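Local coordinates for protein quinoline 2-oxidoreductase large subunit (Pseudomonas putida, PDB 1T3Q) that probably catalyses the molybdenum-dependent hydroxylation of quinoline at its 2-position, using a molybdenum centre carried by a pterin cytosine dinucleotide, at residues 329-334 with 367-372. Numbering follows the deposited sequence.
Sequences LPWTQL and IGAYRG. With MCN (pterin cytosine dinucleotide), chain N; SMO (dioxosulfidomolybdenum(VI) ion), chain O.
Trp-331 and Ala-369 meet where a loop that lines the molybdenum site packs against a second loop of the molybdopterin-binding domain in a xanthine dehydrogenase family enzyme, and they illustrate how a small apolar contact can lie beside a densely bonded cofactor pocket. The tight part is one methyl group: Ala-369 CB comes obliquely to the five-membered ring, 3.4 Å from Trp-331 CD1. With CG anti to the carbonyl carbon (chi1 -40°), the indole reaches this methyl, while Pro-330 CG covers one ring face and NE1 is hydrogen-bonded to Ala-259 O. Tyr-545, which does line the molybdenum pocket, meets the same indole. Towards Gln-333 the fit loosens: only the CG2 branch of Ile-367 makes the approach, staying 4.0 Å from Gln-333 CA. Here the loop 329-334 contains an ST turn, in which Leu-334 N donates to Thr-332 OG1 over 3.2 Å.

Beyond Ala-369, the loop 367-372 serves the cofactor. Arg-371 N lies 3.1 Å from SMO S, the sulfido ligand, and the arginine chain, extended from CG to NE, carries its guanidinium over to the pterin, one face turned to MCN N8'. NE is hydrogen-bonded to Gly-742 O and NH1 to Gln-685 OE1. Were Arg-371 an alanine, Gly-742 O and Gln-685 OE1 would probably lose this donor, and MCN N8' the flat group facing it. SMO MO, the molybdenum, is bound by MCN S8' at 2.4 Å and by MCN S7' at 2.5 Å, and over the guanidinium face, nearer its rim than its centre, MCN N8' sits 3.1 Å from Arg-371 NH2.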
ATOM      1  N   LEU B 329     -18.806 -17.126  15.107  1.00 17.38           N
ATOM      2  CA  LEU B 329     -18.094 -17.925  14.114  1.00 18.52           C
ATOM      3  C   LEU B 329     -16.625 -17.587  14.381  1.00 19.47           C
ATOM      4  O   LEU B 329     -16.277 -16.413  14.470  1.00 18.12           O
ATOM      5  CB  LEU B 329     -18.477 -17.488  12.698  1.00 18.41           C
ATOM      6  CG  LEU B 329     -18.632 -18.486  11.537  1.00 24.06           C
ATOM      7  CD1 LEU B 329     -17.820 -17.991  10.354  1.00 21.10           C
ATOM      8  CD2 LEU B 329     -18.220 -19.894  11.934  1.00 22.76           C
ATOM      9  N   PRO B 330     -15.739 -18.598  14.437  1.00 19.85           N
ATOM     10  CA  PRO B 330     -15.984 -20.034  14.253  1.00 20.45           C
ATOM     11  C   PRO B 330     -16.112 -20.933  15.488  1.00 20.43           C
ATOM     12  O   PRO B 330     -16.348 -22.132  15.342  1.00 20.57           O
ATOM     13  CB  PRO B 330     -14.792 -20.452  13.417  1.00 21.28           C
ATOM     14  CG  PRO B 330     -13.669 -19.698  14.141  1.00 21.61           C
ATOM     15  CD  PRO B 330     -14.287 -18.319  14.426  1.00 20.03           C
ATOM     16  N   TRP B 331     -15.976 -20.380  16.689  1.00 19.60           N
ATOM     17  CA  TRP B 331     -16.017 -21.201  17.900  1.00 19.55           C
ATOM     18  C   TRP B 331     -17.385 -21.650  18.397  1.00 19.85           C
ATOM     19  O   TRP B 331     -17.500 -22.724  18.991  1.00 18.97           O
ATOM     20  CB  TRP B 331     -15.283 -20.475  19.034  1.00 19.81           C
ATOM     21  CG  TRP B 331     -14.042 -19.786  18.552  1.00 23.09           C
ATOM     22  CD1 TRP B 331     -13.794 -18.442  18.568  1.00 22.74           C
ATOM     23  CD2 TRP B 331     -12.923 -20.392  17.896  1.00 23.73           C
ATOM     24  NE1 TRP B 331     -12.596 -18.174  17.955  1.00 22.13           N
ATOM     25  CE2 TRP B 331     -12.038 -19.351  17.533  1.00 24.16           C
ATOM     26  CE3 TRP B 331     -12.583 -21.713  17.574  1.00 26.60           C
ATOM     27  CZ2 TRP B 331     -10.834 -19.588  16.860  1.00 25.22           C
ATOM     28  CZ3 TRP B 331     -11.384 -21.952  16.905  1.00 26.87           C
ATOM     29  CH2 TRP B 331     -10.525 -20.891  16.555  1.00 26.94           C
ATOM     30  N   THR B 332     -18.404 -20.828  18.152  1.00 18.23           N
ATOM     31  CA  THR B 332     -19.781 -21.087  18.581  1.00 17.80           C
ATOM     32  C   THR B 332     -19.890 -21.090  20.097  1.00 19.31           C
ATOM     33  O   THR B 332     -18.914 -20.826  20.804  1.00 18.70           O
ATOM     34  CB  THR B 332     -20.342 -22.438  18.024  1.00 17.50           C
ATOM     35  OG1 THR B 332     -19.812 -23.544  18.770  1.00 17.44           O
ATOM     36  CG2 THR B 332     -19.962 -22.601  16.556  1.00 18.09           C
ATOM     37  N   GLN B 333     -21.083 -21.381  20.601  1.00 16.90           N
ATOM     38  CA  GLN B 333     -21.301 -21.406  22.035  1.00 17.05           C
ATOM     39  C   GLN B 333     -20.574 -22.568  22.713  1.00 17.18           C
ATOM     40  O   GLN B 333     -20.520 -22.639  23.940  1.00 18.39           O
ATOM     41  CB  GLN B 333     -22.806 -21.453  22.329  1.00 15.28           C
ATOM     42  CG  GLN B 333     -23.525 -20.205  21.813  1.00 18.44           C
ATOM     43  CD  GLN B 333     -24.990 -20.139  22.194  1.00 19.79           C
ATOM     44  OE1 GLN B 333     -25.689 -19.187  21.833  1.00 23.81           O
ATOM     45  NE2 GLN B 333     -25.465 -21.137  22.919  1.00 17.55           N
ATOM     46  N   LEU B 334     -19.998 -23.462  21.914  1.00 16.92           N
ATOM     47  CA  LEU B 334     -19.273 -24.605  22.469  1.00 17.77           C
ATOM     48  C   LEU B 334     -17.920 -24.154  23.015  1.00 17.73           C
ATOM     49  O   LEU B 334     -17.213 -24.927  23.664  1.00 16.98           O
ATOM     50  CB  LEU B 334     -19.055 -25.678  21.399  1.00 17.97           C
ATOM     51  CG  LEU B 334     -20.299 -26.265  20.724  1.00 20.29           C
ATOM     52  CD1 LEU B 334     -19.894 -27.486  19.901  1.00 20.29           C
ATOM     53  CD2 LEU B 334     -21.327 -26.656  21.782  1.00 19.68           C
ATOM     54  N   ILE B 367     -21.719 -15.162  23.068  1.00 19.04           N
ATOM     55  CA  ILE B 367     -20.573 -15.476  23.899  1.00 18.58           C
ATOM     56  C   ILE B 367     -19.485 -15.806  22.885  1.00 17.79           C
ATOM     57  O   ILE B 367     -19.778 -16.267  21.785  1.00 17.43           O
ATOM     58  CB  ILE B 367     -20.864 -16.695  24.809  1.00 19.03           C
ATOM     59  CG1 ILE B 367     -19.961 -16.649  26.041  1.00 18.89           C
ATOM     60  CG2 ILE B 367     -20.670 -17.995  24.043  1.00 20.53           C
ATOM     61  CD1 ILE B 367     -20.296 -15.515  26.998  1.00 20.71           C
ATOM     62  N   GLY B 368     -18.230 -15.558  23.240  1.00 18.12           N
ATOM     63  CA  GLY B 368     -17.156 -15.829  22.309  1.00 14.45           C
ATOM     64  C   GLY B 368     -15.865 -16.193  23.011  1.00 14.06           C
ATOM     65  O   GLY B 368     -15.811 -16.258  24.239  1.00 15.31           O
ATOM     66  N   ALA B 369     -14.824 -16.408  22.219  1.00 14.70           N
ATOM     67  CA  ALA B 369     -13.517 -16.793  22.730  1.00 15.09           C
ATOM     68  C   ALA B 369     -12.744 -15.659  23.383  1.00 16.62           C
ATOM     69  O   ALA B 369     -12.681 -14.553  22.860  1.00 15.77           O
ATOM     70  CB  ALA B 369     -12.684 -17.384  21.602  1.00 15.77           C
ATOM     71  N   TYR B 370     -12.168 -15.960  24.539  1.00 16.53           N
ATOM     72  CA  TYR B 370     -11.329 -15.023  25.268  1.00 16.07           C
ATOM     73  C   TYR B 370     -10.295 -15.882  25.988  1.00 16.85           C
ATOM     74  O   TYR B 370     -10.638 -16.872  26.636  1.00 15.04           O
ATOM     75  CB  TYR B 370     -12.140 -14.186  26.266  1.00 14.23           C
ATOM     76  CG  TYR B 370     -11.296 -13.335  27.205  1.00 15.64           C
ATOM     77  CD1 TYR B 370     -10.198 -12.605  26.736  1.00 16.20           C
ATOM     78  CD2 TYR B 370     -11.614 -13.243  28.560  1.00 15.66           C
ATOM     79  CE1 TYR B 370      -9.440 -11.809  27.598  1.00 15.69           C
ATOM     80  CE2 TYR B 370     -10.868 -12.445  29.429  1.00 17.66           C
ATOM     81  CZ  TYR B 370      -9.781 -11.733  28.942  1.00 14.80           C
ATOM     82  OH  TYR B 370      -9.038 -10.950  29.802  1.00 18.38           O
ATOM     83  N   ARG B 371      -9.030 -15.513  25.810  1.00 14.10           N
ATOM     84  CA  ARG B 371      -7.881 -16.181  26.410  1.00 14.68           C
ATOM     85  C   ARG B 371      -8.224 -17.230  27.467  1.00 14.94           C
ATOM     86  O   ARG B 371      -8.672 -16.898  28.572  1.00 16.76           O
ATOM     87  CB  ARG B 371      -6.962 -15.117  27.020  1.00 14.61           C
ATOM     88  CG  ARG B 371      -5.532 -15.555  27.234  1.00 16.04           C
ATOM     89  CD  ARG B 371      -4.695 -14.363  27.657  1.00 15.30           C
ATOM     90  NE  ARG B 371      -3.268 -14.644  27.580  1.00 15.50           N
ATOM     91  CZ  ARG B 371      -2.325 -13.708  27.631  1.00 15.84           C
ATOM     92  NH1 ARG B 371      -2.665 -12.433  27.760  1.00 12.97           N
ATOM     93  NH2 ARG B 371      -1.045 -14.049  27.533  1.00 15.15           N
ATOM     94  N   GLY B 372      -8.006 -18.495  27.123  1.00 16.79           N
ATOM     95  CA  GLY B 372      -8.282 -19.581  28.047  1.00 16.93           C
ATOM     96  C   GLY B 372      -9.643 -20.209  27.815  1.00 18.36           C
ATOM     97  O   GLY B 372      -9.918 -21.316  28.286  1.00 17.75           O
TER
HETATM   98  N1  MCN N4921       6.499 -18.629  22.887  1.00 16.26           N
HETATM   99  C2  MCN N4921       7.891 -18.958  22.980  1.00 17.71           C
HETATM  100  N3  MCN N4921       8.118 -20.297  23.258  1.00 16.25           N
HETATM  101  C4  MCN N4921       7.155 -21.282  23.449  1.00 15.67           C
HETATM  102  C5  MCN N4921       5.745 -20.883  23.355  1.00 15.91           C
HETATM  103  C6  MCN N4921       5.425 -19.576  23.074  1.00 17.25           C
HETATM  104  O2  MCN N4921       8.745 -18.109  22.849  1.00 17.61           O
HETATM  105  N4  MCN N4921       7.488 -22.529  23.703  1.00 13.95           N
HETATM  106  C1' MCN N4921       6.199 -17.125  22.531  1.00 15.96           C
HETATM  107  C2D MCN N4921       5.902 -16.935  20.974  1.00 19.06           C
HETATM  108  O2' MCN N4921       6.407 -15.627  20.524  1.00 20.10           O
HETATM  109  C3' MCN N4921       4.400 -17.100  20.886  1.00 20.24           C
HETATM  110  C4D MCN N4921       3.868 -16.459  22.146  1.00 18.65           C
HETATM  111  O4D MCN N4921       4.991 -16.599  23.152  1.00 17.65           O
HETATM  112  O3' MCN N4921       3.896 -16.427  19.680  1.00 22.30           O
HETATM  113  C5' MCN N4921       2.477 -16.964  22.624  1.00 17.83           C
HETATM  114  O5' MCN N4921       2.579 -18.366  22.666  1.00 23.29           O
HETATM  115  PA  MCN N4921       1.620 -19.364  21.908  1.00 20.98           P
HETATM  116  O1A MCN N4921       2.443 -19.981  20.818  1.00 21.80           O
HETATM  117  O2A MCN N4921       1.008 -20.205  23.015  1.00 24.80           O
HETATM  118  O3A MCN N4921       0.288 -18.671  21.282  1.00 23.69           O
HETATM  119  PB  MCN N4921       0.088 -17.756  19.983  1.00 25.09           P
HETATM  120  O1B MCN N4921      -0.830 -18.497  19.067  1.00 25.15           O
HETATM  121  O2B MCN N4921       1.405 -17.301  19.427  1.00 25.71           O
HETATM  122  O3B MCN N4921      -0.638 -16.447  20.562  1.00 25.61           O
HETATM  123  C10 MCN N4921      -2.024 -16.433  20.792  1.00 24.40           C
HETATM  124  C9' MCN N4921      -2.190 -16.515  22.275  1.00 23.70           C
HETATM  125  C8' MCN N4921      -3.716 -16.413  22.505  1.00 24.73           C
HETATM  126  S8' MCN N4921      -4.684 -17.739  21.799  1.00 26.68           S
HETATM  127  C7' MCN N4921      -4.347 -15.458  23.193  1.00 24.68           C
HETATM  128  S7' MCN N4921      -6.113 -15.348  23.431  1.00 23.51           S
HETATM  129  C6' MCN N4921      -3.483 -14.291  23.780  1.00 19.96           C
HETATM  130  C7  MCN N4921      -2.072 -14.746  24.038  1.00 21.70           C
HETATM  131  O9' MCN N4921      -1.498 -15.323  22.876  1.00 25.06           O
HETATM  132  N5' MCN N4921      -3.696 -13.117  22.836  1.00 19.96           N
HETATM  133  C4A MCN N4921      -2.645 -12.149  23.086  1.00 19.82           C
HETATM  134  N8' MCN N4921      -1.214 -13.585  24.451  1.00 21.01           N
HETATM  135  C4B MCN N4921      -1.491 -12.310  23.875  1.00 21.18           C
HETATM  136  N1' MCN N4921      -0.485 -11.335  24.091  1.00 20.95           N
HETATM  137  C2' MCN N4921      -0.695 -10.154  23.464  1.00 21.14           C
HETATM  138  N2' MCN N4921       0.228  -9.186  23.649  1.00 21.33           N
HETATM  139  N3' MCN N4921      -1.780  -9.913  22.645  1.00 20.91           N
HETATM  140  C4' MCN N4921      -2.835 -10.860  22.366  1.00 21.48           C
HETATM  141  O4' MCN N4921      -3.752 -10.570  21.637  1.00 19.82           O
HETATM  142  S   SMO O4923      -8.886 -16.959  23.076  1.00 28.67           S
HETATM  143 MO   SMO O4923      -7.023 -17.150  22.051  1.00 26.76          MO
HETATM  144  OM2 SMO O4923      -7.629 -18.780  21.985  1.00 28.79           O
HETATM  145  OM1 SMO O4923      -7.368 -16.355  20.598  1.00 27.66           O